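PDB 4YYF: beta-N-acetylhexosaminidase from Mycobacterium smegmatis, which probably hydrolyses terminal non-reducing N-acetyl-D-hexosamine residues from N-acetyl-beta-D-hexosaminides, as a member of glycoside hydrolase family 3. Local coordinates for residues L48-V53 / N318-T323; G69-G74 / L99-D104; V159-A164 / H208-G213; V220-L225 / G250-P255. The protein carries 1 engineered substitution. All blocks are in the same frame, centred on the assembly; numbering follows the deposited sequence.

Contact 1: residues L48-V53 / N318-T323; sequences LLTVGV and NALWIT
Val51 and Trp321 lie side by side on one face of a two-strand parallel pairing, and the valine supplies the lid for the indole. From Val51 CB, which sits 3.7 Å from Thr323 O, the branch ending in CG1 turns away from the carbonyl carbon (chi1 -69°) and comes to rest over the six-membered ring, 3.6 Å from its centroid and 10° off the normal, a CH-pi contact. Leu49 CD2 meets the same indole at its edge, 4.0 Å from CZ3. The indole NH is held by Glu326, which also takes the hydroxyl of Thr323, so the ring is fixed at its polar end as well.

On the other face, Thr50 OG1 donates to Asn318 OD1 at 2.6 Å, approaching 22° out of the amide's carbonyl plane, while Thr50 CG2 packs on Leu320 CD2 at 3.6 Å. The amide nitrogen of Asn318 bonds Asn355 and a water that in turn donates to Leu49 O. Four backbone bonds, starting with Ala319 N to Leu48 O at 2.8 Å, bind strands 49-52 and 319-321. Joining the first and last strands of the chain's sheet is the closure expected of a TIM-type barrel, the fold of the family 3 N-terminal domain.

Contact 2: residues G69-G74 / L99-D104; sequences GGIMIG and LAVSVD
Ile71 and Leu99 open the apolar side of this pairing, their side chains crossing at about a right angle with Ile71 CD1 3.9 Å from Leu99 CD2. Strands 70-73 and 100-103 run parallel, 27° apart, and with helix 86-93 between them they make a right-handed beta-alpha-beta unit of the TIM-type barrel. Leu87 of that helix covers both Ile71 and Val101, while helix 56-66 reaches Ile71 and Leu99 through Val63, so this face is the one turned to the helical layer. Farther along, Ile73 CG1 leans on Val101 CG1 at 4.1 Å; with chi1 at -55° that branch points away from the carbonyl carbon and out across the neighbouring strand.

Between the strands run four backbone hydrogen bonds, the shortest from Ile73 N to Ser102 O (2.8 Å) and almost straight at 177°. Gly69 O, which accepts from Ala100 N, is also taken by Lys359.

The face of Met72 and Ser102 is more polar. Here the selenomethionine side chain runs out fully extended, its CB and CG passing the serine hydroxyl and its methyl CE ending 3.6 Å from Asp104 OD1, while Phe155 touches all three side chains. A formic acid molecule, probably from the crystallisation liquor, lies about 3 Å from the Asp104 side chain, which has a weak, long ion pair with Lys203. Ser102 OG shares a water with Ile71 O. At the C-terminal end of the pairing, where Ile73 and Asp104 no longer bond directly, another water bridges the gap, donating to Ile73 O at 2.6 Å and accepting from Asp104 N at 2.8 Å.

Contact 3: residues V159-A164 / H208-G213; sequences VDVTDA and HGHASG
Two hydrogen bonds join Asp160 and Thr162 to the backbone of residues 208-209. His208 N points at Asp160 OD1 over 3.0 Å and nearly straight (174°), yet it arrives from above the carboxylate, 67° out of its plane. The other carboxylate oxygen is held by His204, so both carboxylate oxygens are engaged. Two residues on, Thr162 OG1 donates to Gly209 O at 2.9 Å. With chi1 at -167° the hydroxyl swings clear of its own backbone nitrogen and can also accept from Ala164 N, closing an ST turn. A water accepts from both Val161 N and Gly209 N and thus ties the two backbones where they do not meet directly.

Both segments are loops that follow consecutive strands of the TIM-type barrel, 153-154 and 199-205, and residues 208-211 form a type I beta turn whose glycine faces the other loop.

Weaker contacts surround Val161 O. Gly209 CA lies 3.2 Å from Val161 O in a CA-H...O contact. Val161 O also stands 3.0 Å above the plane of the His210 imidazole, toward its rim and closest to CE1, whereas Val161 CG1 is 4.0 Å from that CE1.

The two histidines are bonded outside the pair of loops. His210 ND1 is hydrogen-bonded to Asp232. On His208, the ring is directed away from residues 159-164, with NE2 bonded to Ser215 and an acetate bound about 3 Å from the side chain.

Contact 4: residues V220-L225 / G250-P255; sequences VTTPPL and GHMQVP
Gln253 N donates to Val220 O over 2.8 Å, an almost straight bond at 175°, and the glutamine side chain runs extended alongside Val220 O, its CB 3.5 Å from the oxygen. A water next to it collects three partners, accepting from Val220 N and from Gln253 NE2 and donating to His251 O. The backbone pairing continues with Gln253 O, which accepts from Thr222 N.

Thr222 faces residues 252-255 with both of its branches. Its OG1 lies between the backbone nitrogen and the carbonyl carbon (chi1 68°) and donates to Pro223 O at 2.7 Å within its own loop. The methyl CG2 is sent the other way, against Met252 CB, at 3.4 Å a tight fit. Val220 CG2 meets that selenomethionine one atom farther out, 3.7 Å from CG.

These are loops that follow the neighbouring barrel strands 199-205 and 246-249 of the TIM-type fold, paired through one backbone bridge, Thr221 with Gln253, with a further bond beyond it. Past the bridge, Pro255 takes over: its CD sits 3.2 Å from Thr222 O, and its CG touches Thr221 CG2. Pro224 occupies the N-cap position of helix 225-229, and Leu225 N, in the first turn, donates to Pro255 O at 2.9 Å. Val254 CG1 packs against Thr222 OG1 and reaches the start of the helix at Leu225; the residue also touches Leu228, while its backbone nitrogen bonds the hydroxyl of Thr258.

How the contacts relate
Contacts 1 and 2 are adjoining parts of the barrel sheet, their centres about 8 Å apart, joined through Val51 N to Gly70 O at 3.0 Å and Val51 O to Met72 N at 2.8 Å. Contacts 3 and 4 lie on loops after later strands, with centres about 10 Å apart. There Ser212 N is 2.8 Å from Thr221 O, and His208 CD2 packs 3.5 Å from Met252 SE. Formic acid beside Asp104 and acetate beside His208, both probably from the crystallisation liquor, lie by the C-terminal ends of barrel strands, where TIM-barrel active sites form, consistent with a substrate pocket there. The sodium ion, bound by Ala347 and Ser351, lies about 6 Å from the Leu48 side chain.

Contact 1: residues L48-V53 / N318-T323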
loop_
_atom_site.group_PDB
_atom_site.type_symbol
_atom_site.label_atom_id
_atom_site.label_comp_id
_atom_site.label_asym_id
_atom_site.label_seq_id
_atom_site.Cartn_x
_atom_site.Cartn_y
_atom_site.Cartn_z
ATOM N N LEU A 48 -9.383 8.829 -2.195
ATOM C CA LEU A 48 -7.955 8.643 -2.448
ATOM C C LEU A 48 -7.146 8.438 -1.162
ATOM O O LEU A 48 -5.910 8.399 -1.207
ATOM C CB LEU A 48 -7.389 9.859 -3.195
ATOM C CG LEU A 48 -8.169 10.279 -4.439
ATOM C CD1 LEU A 48 -7.494 11.445 -5.164
ATOM C CD2 LEU A 48 -8.375 9.089 -5.383
ATOM N N LEU A 49 -7.832 8.350 -0.023
ATOM C CA LEU A 49 -7.172 8.263 1.280
ATOM C C LEU A 49 -7.421 6.909 1.931
ATOM O O LEU A 49 -8.525 6.368 1.847
ATOM C CB LEU A 49 -7.689 9.365 2.222
ATOM C CG LEU A 49 -7.782 10.792 1.666
ATOM C CD1 LEU A 49 -8.359 11.731 2.714
ATOM C CD2 LEU A 49 -6.417 11.275 1.183
ATOM N N THR A 50 -6.397 6.363 2.584
ATOM C CA THR A 50 -6.578 5.180 3.433
ATOM C C THR A 50 -6.040 5.527 4.809
ATOM O O THR A 50 -4.912 6.012 4.930
ATOM C CB THR A 50 -5.833 3.955 2.879
ATOM O OG1 THR A 50 -6.334 3.651 1.565
ATOM C CG2 THR A 50 -6.057 2.738 3.793
ATOM N N VAL A 51 -6.848 5.317 5.848
ATOM C CA VAL A 51 -6.455 5.777 7.174
ATOM C C VAL A 51 -6.556 4.683 8.226
ATOM O O VAL A 51 -7.519 3.914 8.254
ATOM C CB VAL A 51 -7.275 7.023 7.623
ATOM C CG1 VAL A 51 -6.896 8.233 6.784
ATOM C CG2 VAL A 51 -8.786 6.746 7.536
ATOM N N GLY A 52 -5.547 4.612 9.085
ATOM C CA GLY A 52 -5.554 3.658 10.188
ATOM C C GLY A 52 -6.614 4.025 11.207
ATOM O O GLY A 52 -6.826 5.214 11.478
ATOM N N VAL A 53 -7.281 3.006 11.764
ATOM C CA VAL A 53 -8.343 3.191 12.752
ATOM C C VAL A 53 -8.006 2.437 14.038
ATOM O O VAL A 53 -7.332 1.420 13.986
ATOM C CB VAL A 53 -9.698 2.705 12.212
ATOM C CG1 VAL A 53 -10.097 3.501 10.963
ATOM C CG2 VAL A 53 -9.647 1.214 11.891
ATOM N N ASN A 318 -3.248 6.582 -4.046
ATOM C CA ASN A 318 -3.797 6.373 -2.717
ATOM C C ASN A 318 -2.807 6.758 -1.630
ATOM O O ASN A 318 -1.735 6.169 -1.511
ATOM C CB ASN A 318 -4.236 4.916 -2.548
ATOM C CG ASN A 318 -5.242 4.742 -1.427
ATOM O OD1 ASN A 318 -4.919 4.914 -0.251
ATOM N ND2 ASN A 318 -6.472 4.405 -1.789
ATOM N N ALA A 319 -3.178 7.758 -0.843
ATOM C CA ALA A 319 -2.317 8.273 0.219
ATOM C C ALA A 319 -2.713 7.626 1.525
ATOM O O ALA A 319 -3.867 7.742 1.966
ATOM C CB ALA A 319 -2.450 9.788 0.319
ATOM N N LEU A 320 -1.746 6.959 2.151
ATOM C CA LEU A 320 -1.990 6.153 3.338
ATOM C C LEU A 320 -1.286 6.771 4.544
ATOM O O LEU A 320 -0.122 7.158 4.452
ATOM C CB LEU A 320 -1.443 4.738 3.080
ATOM C CG LEU A 320 -1.441 3.583 4.103
ATOM C CD1 LEU A 320 -0.255 3.611 5.022
ATOM C CD2 LEU A 320 -2.702 3.530 4.922
ATOM N N TRP A 321 -1.994 6.872 5.666
ATOM C CA TRP A 321 -1.362 7.187 6.954
ATOM C C TRP A 321 -2.170 6.547 8.078
ATOM O O TRP A 321 -3.222 5.966 7.820
ATOM C CB TRP A 321 -1.119 8.696 7.139
ATOM C CG TRP A 321 -2.313 9.543 7.535
ATOM C CD1 TRP A 321 -2.614 10.005 8.795
ATOM C CD2 TRP A 321 -3.325 10.076 6.660
ATOM N NE1 TRP A 321 -3.758 10.778 8.751
ATOM C CE2 TRP A 321 -4.210 10.837 7.458
ATOM C CE3 TRP A 321 -3.569 9.975 5.284
ATOM C CZ2 TRP A 321 -5.331 11.484 6.920
ATOM C CZ3 TRP A 321 -4.679 10.622 4.751
ATOM C CH2 TRP A 321 -5.546 11.366 5.569
ATOM N N ILE A 322 -1.680 6.594 9.312
ATOM C CA ILE A 322 -2.181 5.624 10.284
ATOM C C ILE A 322 -3.143 6.138 11.351
ATOM O O ILE A 322 -3.439 5.429 12.308
ATOM C CB ILE A 322 -1.045 4.755 10.896
ATOM C CG1 ILE A 322 -0.099 5.591 11.760
ATOM C CG2 ILE A 322 -0.275 4.030 9.780
ATOM C CD1 ILE A 322 0.933 4.753 12.506
ATOM N N THR A 323 -3.660 7.350 11.165
ATOM C CA THR A 323 -4.638 7.922 12.090
ATOM C C THR A 323 -5.763 8.629 11.328
ATOM O O THR A 323 -5.575 9.040 10.183
ATOM C CB THR A 323 -3.973 8.928 13.043
ATOM O OG1 THR A 323 -3.162 9.815 12.263
ATOM C CG2 THR A 323 -3.087 8.218 14.070
HETATM O O HOH W 1 -9.019 4.909 -0.402
#

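Contact 2: residues G69-G74 / L99-D104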
loop_
_atom_site.group_PDB
_atom_site.type_symbol
_atom_site.label_atom_id
_atom_site.label_comp_id
_atom_site.label_asym_id
_atom_site.label_seq_id
_atom_site.Cartn_x
_atom_site.Cartn_y
_atom_site.Cartn_z
ATOM N N GLY A 69 -11.994 6.316 1.479
ATOM C CA GLY A 69 -12.096 5.130 0.645
ATOM C C GLY A 69 -11.609 3.881 1.353
ATOM O O GLY A 69 -12.057 2.769 1.062
ATOM N N GLY A 70 -10.683 4.051 2.287
ATOM C CA GLY A 70 -10.113 2.883 2.936
ATOM C C GLY A 70 -9.785 3.114 4.387
ATOM O O GLY A 70 -9.486 4.234 4.802
ATOM N N ILE A 71 -9.860 2.042 5.173
ATOM C CA ILE A 71 -9.367 2.062 6.542
ATOM C C ILE A 71 -8.306 0.983 6.689
ATOM O O ILE A 71 -8.359 -0.040 6.003
ATOM C CB ILE A 71 -10.495 1.843 7.573
ATOM C CG1 ILE A 71 -11.244 0.543 7.284
ATOM C CG2 ILE A 71 -11.444 3.061 7.586
ATOM C CD1 ILE A 71 -12.240 0.144 8.392
HETATM N N MSE A 72 -7.331 1.213 7.563
HETATM C CA MSE A 72 -6.275 0.236 7.756
HETATM C C MSE A 72 -6.305 -0.327 9.175
HETATM O O MSE A 72 -6.488 0.404 10.149
HETATM C CB MSE A 72 -4.895 0.831 7.481
HETATM C CG MSE A 72 -3.805 -0.229 7.560
HETATM SE SE MSE A 72 -2.032 0.501 7.344
HETATM C CE MSE A 72 -1.010 -1.160 7.338
ATOM N N ILE A 73 -6.118 -1.637 9.267
ATOM C CA ILE A 73 -6.017 -2.331 10.535
ATOM C C ILE A 73 -4.530 -2.453 10.852
ATOM O O ILE A 73 -3.755 -2.927 10.023
ATOM C CB ILE A 73 -6.593 -3.752 10.418
ATOM C CG1 ILE A 73 -8.038 -3.721 9.896
ATOM C CG2 ILE A 73 -6.507 -4.489 11.739
ATOM C CD1 ILE A 73 -9.006 -2.930 10.755
ATOM N N GLY A 74 -4.118 -2.052 12.052
ATOM C CA GLY A 74 -2.720 -2.169 12.426
ATOM C C GLY A 74 -2.542 -2.665 13.836
ATOM O O GLY A 74 -3.513 -3.073 14.480
ATOM N N LEU A 99 -16.092 0.031 0.861
ATOM C CA LEU A 99 -14.959 0.353 1.721
ATOM C C LEU A 99 -13.831 -0.646 1.508
ATOM O O LEU A 99 -14.071 -1.858 1.443
ATOM C CB LEU A 99 -15.395 0.309 3.191
ATOM C CG LEU A 99 -14.374 0.659 4.274
ATOM C CD1 LEU A 99 -13.944 2.114 4.123
ATOM C CD2 LEU A 99 -14.972 0.405 5.682
ATOM N N ALA A 100 -12.605 -0.145 1.380
ATOM C CA ALA A 100 -11.441 -1.032 1.331
ATOM C C ALA A 100 -10.893 -1.186 2.737
ATOM O O ALA A 100 -10.780 -0.214 3.480
ATOM C CB ALA A 100 -10.357 -0.482 0.396
ATOM N N VAL A 101 -10.557 -2.413 3.112
ATOM C CA VAL A 101 -10.073 -2.689 4.455
ATOM C C VAL A 101 -8.713 -3.350 4.319
ATOM O O VAL A 101 -8.622 -4.450 3.797
ATOM C CB VAL A 101 -11.038 -3.633 5.194
ATOM C CG1 VAL A 101 -10.494 -3.969 6.603
ATOM C CG2 VAL A 101 -12.428 -2.972 5.283
ATOM N N SER A 102 -7.663 -2.672 4.779
ATOM C CA SER A 102 -6.300 -3.120 4.514
ATOM C C SER A 102 -5.567 -3.467 5.799
ATOM O O SER A 102 -5.987 -3.067 6.889
ATOM C CB SER A 102 -5.534 -2.052 3.733
ATOM O OG SER A 102 -5.514 -0.823 4.447
ATOM N N VAL A 103 -4.459 -4.200 5.660
ATOM C CA VAL A 103 -3.685 -4.676 6.796
ATOM C C VAL A 103 -2.276 -5.055 6.323
ATOM O O VAL A 103 -2.083 -5.393 5.149
ATOM C CB VAL A 103 -4.380 -5.913 7.449
ATOM C CG1 VAL A 103 -4.380 -7.115 6.480
ATOM C CG2 VAL A 103 -3.703 -6.290 8.778
ATOM N N ASP A 104 -1.298 -4.970 7.221
ATOM C CA ASP A 104 0.020 -5.569 6.999
ATOM C C ASP A 104 0.012 -7.028 7.465
ATOM O O ASP A 104 0.247 -7.308 8.635
ATOM C CB ASP A 104 1.101 -4.841 7.801
ATOM C CG ASP A 104 1.639 -3.603 7.103
ATOM O OD1 ASP A 104 1.372 -3.411 5.896
ATOM O OD2 ASP A 104 2.354 -2.817 7.771
HETATM O O HOH W 2 -7.796 0.093 2.877
HETATM O O HOH W 3 -1.307 -3.536 9.581
#

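Contact 3: residues V159-A164 / H208-G213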
loop_
_atom_site.group_PDB
_atom_site.type_symbol
_atom_site.label_atom_id
_atom_site.label_comp_id
_atom_site.label_asym_id
_atom_site.label_seq_id
_atom_site.Cartn_x
_atom_site.Cartn_y
_atom_site.Cartn_z
ATOM N N VAL A 159 8.593 -7.321 -1.997
ATOM C CA VAL A 159 9.444 -7.800 -3.084
ATOM C C VAL A 159 10.837 -7.196 -2.977
ATOM O O VAL A 159 11.688 -7.400 -3.849
ATOM C CB VAL A 159 8.821 -7.538 -4.479
ATOM C CG1 VAL A 159 7.489 -8.297 -4.631
ATOM C CG2 VAL A 159 8.610 -6.053 -4.692
ATOM N N ASP A 160 11.075 -6.476 -1.885
ATOM C CA ASP A 160 12.422 -6.026 -1.556
ATOM C C ASP A 160 13.405 -7.187 -1.549
ATOM O O ASP A 160 13.078 -8.303 -1.134
ATOM C CB ASP A 160 12.450 -5.342 -0.187
ATOM C CG ASP A 160 11.581 -4.106 -0.128
ATOM O OD1 ASP A 160 11.495 -3.376 -1.143
ATOM O OD2 ASP A 160 10.968 -3.866 0.942
ATOM N N VAL A 161 14.619 -6.907 -2.016
ATOM C CA VAL A 161 15.669 -7.902 -2.140
ATOM C C VAL A 161 16.753 -7.523 -1.144
ATOM O O VAL A 161 17.231 -6.392 -1.167
ATOM C CB VAL A 161 16.252 -7.849 -3.568
ATOM C CG1 VAL A 161 17.392 -8.817 -3.721
ATOM C CG2 VAL A 161 15.144 -8.120 -4.597
ATOM N N THR A 162 17.139 -8.443 -0.260
ATOM C CA THR A 162 18.151 -8.109 0.740
ATOM C C THR A 162 18.794 -9.331 1.371
ATOM O O THR A 162 18.226 -10.428 1.371
ATOM C CB THR A 162 17.560 -7.251 1.889
ATOM O OG1 THR A 162 18.622 -6.690 2.670
ATOM C CG2 THR A 162 16.705 -8.098 2.801
ATOM N N ASP A 163 19.975 -9.114 1.934
ATOM C CA ASP A 163 20.663 -10.131 2.726
ATOM C C ASP A 163 20.887 -9.656 4.163
ATOM O O ASP A 163 21.664 -10.261 4.912
ATOM C CB ASP A 163 22.007 -10.478 2.086
ATOM C CG ASP A 163 22.857 -9.250 1.823
ATOM O OD1 ASP A 163 22.538 -8.162 2.356
ATOM O OD2 ASP A 163 23.854 -9.369 1.084
ATOM N N ALA A 164 20.217 -8.569 4.538
ATOM C CA ALA A 164 20.351 -8.012 5.889
ATOM C C ALA A 164 19.945 -9.014 6.970
ATOM O O ALA A 164 19.177 -9.945 6.714
ATOM C CB ALA A 164 19.532 -6.741 6.019
ATOM N N HIS A 208 13.426 -1.141 -1.115
ATOM C CA HIS A 208 13.910 -0.734 0.220
ATOM C C HIS A 208 14.990 -1.701 0.709
ATOM O O HIS A 208 15.657 -1.456 1.723
ATOM C CB HIS A 208 12.738 -0.727 1.221
ATOM C CG HIS A 208 12.936 0.159 2.405
ATOM N ND1 HIS A 208 14.048 0.081 3.240
ATOM C CD2 HIS A 208 12.169 1.145 2.932
ATOM C CE1 HIS A 208 13.951 0.974 4.191
ATOM N NE2 HIS A 208 12.812 1.644 4.032
ATOM N N GLY A 209 15.165 -2.806 -0.016
ATOM C CA GLY A 209 16.030 -3.886 0.435
ATOM C C GLY A 209 17.482 -3.504 0.682
ATOM O O GLY A 209 18.126 -4.067 1.563
ATOM N N HIS A 210 18.008 -2.560 -0.092
ATOM C CA HIS A 210 19.410 -2.161 0.082
ATOM C C HIS A 210 19.529 -0.705 0.543
ATOM O O HIS A 210 20.573 -0.083 0.375
ATOM C CB HIS A 210 20.208 -2.379 -1.215
ATOM C CG HIS A 210 20.197 -3.796 -1.704
ATOM N ND1 HIS A 210 19.335 -4.244 -2.679
ATOM C CD2 HIS A 210 20.951 -4.867 -1.347
ATOM C CE1 HIS A 210 19.559 -5.529 -2.911
ATOM N NE2 HIS A 210 20.532 -5.927 -2.111
ATOM N N ALA A 211 18.459 -0.162 1.119
ATOM C CA ALA A 211 18.472 1.230 1.596
ATOM C C ALA A 211 19.417 1.400 2.790
ATOM O O ALA A 211 19.742 0.427 3.467
ATOM C CB ALA A 211 17.070 1.684 1.957
ATOM N N SER A 212 19.837 2.638 3.056
ATOM C CA SER A 212 20.867 2.919 4.064
ATOM C C SER A 212 20.427 2.807 5.530
ATOM O O SER A 212 21.254 2.910 6.439
ATOM C CB SER A 212 21.481 4.302 3.834
ATOM O OG SER A 212 20.486 5.305 3.824
ATOM N N GLY A 213 19.139 2.603 5.775
ATOM C CA GLY A 213 18.649 2.529 7.144
ATOM C C GLY A 213 17.152 2.311 7.183
ATOM O O GLY A 213 16.572 1.817 6.215
HETATM O O HOH W 4 14.856 -4.092 -2.797
#

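Contact 4: residues V220-L225 / G250-P255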
loop_
_atom_site.group_PDB
_atom_site.type_symbol
_atom_site.label_atom_id
_atom_site.label_comp_id
_atom_site.label_asym_id
_atom_site.label_seq_id
_atom_site.Cartn_x
_atom_site.Cartn_y
_atom_site.Cartn_z
ATOM N N VAL A 220 16.340 7.843 4.332
ATOM C CA VAL A 220 17.221 6.770 3.884
ATOM C C VAL A 220 17.486 6.898 2.380
ATOM O O VAL A 220 16.692 7.511 1.654
ATOM C CB VAL A 220 16.631 5.366 4.190
ATOM C CG1 VAL A 220 16.330 5.210 5.672
ATOM C CG2 VAL A 220 15.376 5.106 3.364
ATOM N N THR A 221 18.599 6.315 1.932
ATOM C CA THR A 221 19.016 6.353 0.527
ATOM C C THR A 221 19.245 4.938 -0.024
ATOM O O THR A 221 19.795 4.078 0.665
ATOM C CB THR A 221 20.317 7.169 0.369
ATOM O OG1 THR A 221 20.131 8.467 0.935
ATOM C CG2 THR A 221 20.704 7.327 -1.107
ATOM N N THR A 222 18.836 4.699 -1.267
ATOM C CA THR A 222 19.085 3.415 -1.922
ATOM C C THR A 222 20.355 3.493 -2.768
ATOM O O THR A 222 20.910 4.579 -2.946
ATOM C CB THR A 222 17.956 3.083 -2.892
ATOM O OG1 THR A 222 18.011 4.004 -3.983
ATOM C CG2 THR A 222 16.599 3.161 -2.215
ATOM N N PRO A 223 20.806 2.344 -3.318
ATOM C CA PRO A 223 21.809 2.412 -4.386
ATOM C C PRO A 223 21.242 3.209 -5.565
ATOM O O PRO A 223 20.026 3.375 -5.641
ATOM C CB PRO A 223 21.979 0.943 -4.792
ATOM C CG PRO A 223 21.614 0.171 -3.565
ATOM C CD PRO A 223 20.508 0.948 -2.926
ATOM N N PRO A 224 22.101 3.695 -6.475
ATOM C CA PRO A 224 21.578 4.498 -7.588
ATOM C C PRO A 224 20.629 3.709 -8.484
ATOM O O PRO A 224 20.670 2.474 -8.486
ATOM C CB PRO A 224 22.839 4.871 -8.378
ATOM C CG PRO A 224 23.963 4.745 -7.392
ATOM C CD PRO A 224 23.574 3.615 -6.489
ATOM N N LEU A 225 19.790 4.418 -9.234
ATOM C CA LEU A 225 18.817 3.783 -10.120
ATOM C C LEU A 225 19.423 2.732 -11.042
ATOM O O LEU A 225 18.836 1.670 -11.237
ATOM C CB LEU A 225 18.090 4.838 -10.966
ATOM C CG LEU A 225 17.092 4.314 -12.005
ATOM C CD1 LEU A 225 15.941 3.530 -11.354
ATOM C CD2 LEU A 225 16.562 5.466 -12.863
ATOM N N GLY A 250 7.808 3.332 -1.524
ATOM C CA GLY A 250 8.383 3.636 -0.223
ATOM C C GLY A 250 8.969 5.040 -0.163
ATOM O O GLY A 250 8.886 5.793 -1.133
ATOM N N HIS A 251 9.575 5.393 0.970
ATOM C CA HIS A 251 10.031 6.761 1.201
ATOM C C HIS A 251 11.532 6.949 0.959
ATOM O O HIS A 251 12.085 8.010 1.277
ATOM C CB HIS A 251 9.707 7.216 2.644
ATOM C CG HIS A 251 8.256 7.089 3.019
ATOM N ND1 HIS A 251 7.229 7.403 2.158
ATOM C CD2 HIS A 251 7.676 6.684 4.175
ATOM C CE1 HIS A 251 6.070 7.194 2.767
ATOM N NE2 HIS A 251 6.314 6.762 3.991
HETATM N N MSE A 252 12.203 5.937 0.415
HETATM C CA MSE A 252 13.653 6.051 0.211
HETATM C C MSE A 252 13.957 7.148 -0.796
HETATM O O MSE A 252 13.157 7.403 -1.699
HETATM C CB MSE A 252 14.231 4.746 -0.335
HETATM C CG MSE A 252 13.851 3.481 0.418
HETATM SE SE MSE A 252 12.154 2.690 -0.163
HETATM C CE MSE A 252 12.302 2.956 -2.068
ATOM N N GLN A 253 15.110 7.792 -0.640
ATOM C CA GLN A 253 15.637 8.679 -1.669
ATOM C C GLN A 253 16.468 7.833 -2.632
ATOM O O GLN A 253 17.280 7.013 -2.192
ATOM C CB GLN A 253 16.517 9.758 -1.034
ATOM C CG GLN A 253 15.754 10.654 -0.068
ATOM C CD GLN A 253 16.661 11.384 0.899
ATOM O OE1 GLN A 253 17.525 12.154 0.490
ATOM N NE2 GLN A 253 16.472 11.132 2.197
ATOM N N VAL A 254 16.264 8.024 -3.933
ATOM C CA VAL A 254 16.968 7.226 -4.942
ATOM C C VAL A 254 17.873 8.099 -5.812
ATOM O O VAL A 254 17.371 8.908 -6.591
ATOM C CB VAL A 254 15.959 6.503 -5.877
ATOM C CG1 VAL A 254 16.688 5.596 -6.879
ATOM C CG2 VAL A 254 14.916 5.724 -5.077
ATOM N N PRO A 255 19.209 7.930 -5.697
ATOM C CA PRO A 255 20.134 8.692 -6.551
ATOM C C PRO A 255 19.897 8.370 -8.023
ATOM O O PRO A 255 19.717 7.201 -8.363
ATOM C CB PRO A 255 21.524 8.189 -6.121
ATOM C CG PRO A 255 21.310 7.566 -4.756
ATOM C CD PRO A 255 19.920 6.994 -4.807
HETATM O O HOH W 5 14.108 9.158 2.716
#